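Exoribonuclease II, mitochondrial (Candida glabrata, PDB 6F3H) is a mitochondrial exoribonuclease that degrades RNA from the 3' end towards the 5' end as the nuclease component of the mtEXO RNA degradosome. Local coordinates at residues H323-M326 against Y327-Q330. The protein carries 1 engineered substitution. Residues are numbered along the deposited sequence; the frame is centred on the assembly and turned at random.
Sequences HIDM and YRDQ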
ATOM      1  N   HIS A 323      -0.912  11.088 -36.814  1.00 47.73           N
ATOM      2  CA  HIS A 323      -0.170  10.874 -38.039  1.00 42.19           C
ATOM      3  C   HIS A 323       0.033   9.413 -38.394  1.00 52.11           C
ATOM      4  O   HIS A 323       0.771   9.138 -39.341  1.00 56.60           O
ATOM      5  CB  HIS A 323       1.174  11.567 -37.959  1.00 42.21           C
ATOM      6  CG  HIS A 323       1.090  13.042 -38.153  1.00 45.21           C
ATOM      7  ND1 HIS A 323       0.755  13.903 -37.133  1.00 47.28           N
ATOM      8  CD2 HIS A 323       1.241  13.806 -39.255  1.00 43.56           C
ATOM      9  CE1 HIS A 323       0.741  15.140 -37.587  1.00 45.84           C
ATOM     10  NE2 HIS A 323       1.028  15.107 -38.875  1.00 47.53           N
ATOM     11  N   ILE A 324      -0.516   8.467 -37.636  1.00 52.25           N
ATOM     12  CA  ILE A 324      -0.310   7.045 -37.897  1.00 48.93           C
ATOM     13  C   ILE A 324      -1.643   6.399 -38.247  1.00 53.76           C
ATOM     14  O   ILE A 324      -2.609   6.526 -37.491  1.00 59.44           O
ATOM     15  CB  ILE A 324       0.343   6.339 -36.697  1.00 49.58           C
ATOM     16  CG1 ILE A 324       1.770   6.831 -36.515  1.00 42.00           C
ATOM     17  CG2 ILE A 324       0.374   4.854 -36.927  1.00 51.07           C
ATOM     18  CD1 ILE A 324       2.254   6.691 -35.151  1.00 41.81           C
ATOM     19  N   ASP A 325      -1.676   5.654 -39.353  1.00 58.19           N
ATOM     20  CA  ASP A 325      -2.950   5.229 -39.932  1.00 72.76           C
ATOM     21  C   ASP A 325      -3.780   4.429 -38.953  1.00 77.71           C
ATOM     22  O   ASP A 325      -4.930   4.770 -38.664  1.00 73.10           O
ATOM     23  CB  ASP A 325      -2.707   4.394 -41.180  1.00 84.02           C
ATOM     24  CG  ASP A 325      -1.985   5.158 -42.236  1.00 93.68           C
ATOM     25  OD1 ASP A 325      -0.858   5.602 -41.964  1.00 96.27           O
ATOM     26  OD2 ASP A 325      -2.549   5.324 -43.334  1.00 96.59           O
HETATM   27  N   MSE A 326      -3.225   3.339 -38.464  1.00 89.20           N
HETATM   28  CA  MSE A 326      -3.975   2.441 -37.620  1.00104.06           C
HETATM   29  C   MSE A 326      -4.533   3.145 -36.408  1.00 95.95           C
HETATM   30  O   MSE A 326      -5.672   2.933 -36.016  1.00105.68           O
HETATM   31  CB  MSE A 326      -3.078   1.321 -37.183  1.00130.37           C
HETATM   32  CG  MSE A 326      -2.494   0.605 -38.346  1.00157.54           C
HETATM   33 SE   MSE A 326      -1.342  -0.730 -37.607  1.00183.89          SE
HETATM   34  CE  MSE A 326       0.317   0.291 -37.653  1.00186.04           C
ATOM     35  N   TYR A 327      -3.702   3.985 -35.811  1.00 83.07           N
ATOM     36  CA  TYR A 327      -3.985   4.564 -34.513  1.00 75.09           C
ATOM     37  C   TYR A 327      -4.635   5.917 -34.612  1.00 75.11           C
ATOM     38  O   TYR A 327      -4.774   6.593 -33.595  1.00 79.65           O
ATOM     39  CB  TYR A 327      -2.700   4.701 -33.717  1.00 76.05           C
ATOM     40  CG  TYR A 327      -2.007   3.393 -33.465  1.00 85.25           C
ATOM     41  CD1 TYR A 327      -2.509   2.486 -32.548  1.00 90.96           C
ATOM     42  CD2 TYR A 327      -0.861   3.049 -34.159  1.00 87.07           C
ATOM     43  CE1 TYR A 327      -1.873   1.277 -32.314  1.00 92.32           C
ATOM     44  CE2 TYR A 327      -0.217   1.838 -33.930  1.00 84.93           C
ATOM     45  CZ  TYR A 327      -0.730   0.958 -33.008  1.00 88.87           C
ATOM     46  OH  TYR A 327      -0.108  -0.247 -32.771  1.00 92.45           O
ATOM     47  N   ARG A 328      -5.044   6.328 -35.804  1.00 75.38           N
ATOM     48  CA  ARG A 328      -5.230   7.751 -36.029  1.00 79.89           C
ATOM     49  C   ARG A 328      -6.438   8.310 -35.286  1.00 86.81           C
ATOM     50  O   ARG A 328      -6.358   9.404 -34.713  1.00 98.07           O
ATOM     51  CB  ARG A 328      -5.333   8.014 -37.527  1.00 82.80           C
ATOM     52  CG  ARG A 328      -5.595   9.455 -37.867  1.00 91.77           C
ATOM     53  CD  ARG A 328      -5.562   9.733 -39.377  1.00 98.76           C
ATOM     54  NE  ARG A 328      -4.278   9.466 -40.018  1.00102.06           N
ATOM     55  CZ  ARG A 328      -4.075   8.475 -40.876  1.00106.21           C
ATOM     56  NH1 ARG A 328      -5.062   7.638 -41.178  1.00106.83           N
ATOM     57  NH2 ARG A 328      -2.880   8.310 -41.423  1.00108.83           N
ATOM     58  N   ASP A 329      -7.548   7.578 -35.247  1.00 82.67           N
ATOM     59  CA  ASP A 329      -8.803   8.129 -34.745  1.00 83.23           C
ATOM     60  C   ASP A 329      -9.092   7.807 -33.280  1.00 85.13           C
ATOM     61  O   ASP A 329     -10.182   8.139 -32.804  1.00 89.63           O
ATOM     62  CB  ASP A 329      -9.970   7.665 -35.613  1.00 86.42           C
ATOM     63  N   GLN A 330      -8.166   7.166 -32.562  1.00 80.53           N
ATOM     64  CA  GLN A 330      -8.455   6.496 -31.297  1.00 70.14           C
ATOM     65  C   GLN A 330      -7.960   7.275 -30.083  1.00 71.56           C
ATOM     66  O   GLN A 330      -6.935   7.960 -30.139  1.00 72.05           O
ATOM     67  CB  GLN A 330      -7.810   5.125 -31.317  1.00 64.74           C
ATOM     68  CG  GLN A 330      -7.758   4.572 -32.714  1.00 67.36           C
ATOM     69  CD  GLN A 330      -7.562   3.085 -32.734  1.00 75.80           C
ATOM     70  OE1 GLN A 330      -7.943   2.386 -31.788  1.00 78.25           O
ATOM     71  NE2 GLN A 330      -6.987   2.576 -33.823  1.00 79.14           N
TER
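Ile-324 and Tyr-327 meet in a local contact within the loop that joins helix 311-322 to helix 334-343, far from the magnesium site. Their side chains run side by side in the same direction, and CG2 of Ile-324 comes up to the ring edge of Tyr-327, 3.5 Å from its CD2. CB of Met-326 lies over one ring face, off toward the rim. In this poorly ordered selenomethionine SE lies 5.2 Å from the centroid of the Tyr-327 ring, an oblique Met-aromatic contact, and the bend at chi3 (-94°) places CE 4.1 Å from CE2 of Tyr-327. Beyond the loop, Ile-324 packs on helix 251-281, while Tyr-327 hydrogen-bonds Glu-343 through OH. On the backbone, Arg-328 N donates to Asp-325 O at 3.3 Å. The side chain of Arg-328 bends at chi3 (-62°), which carries its guanidinium back beside Asp-325, where NH2 and OD1 form a long salt bridge of less certain geometry. Gln-330 NE2 reaches Met-326 O at 2.6 Å, with the acceptor close to the plane of the Gln-330 amide. Two overlapping type I beta turns, Asp-325 to Arg-328 and Tyr-327 to Gln-330, make up the middle of this helix-to-helix connection, with Ile-324 buried against helix 251-281 and Tyr-327 against helix 334-343.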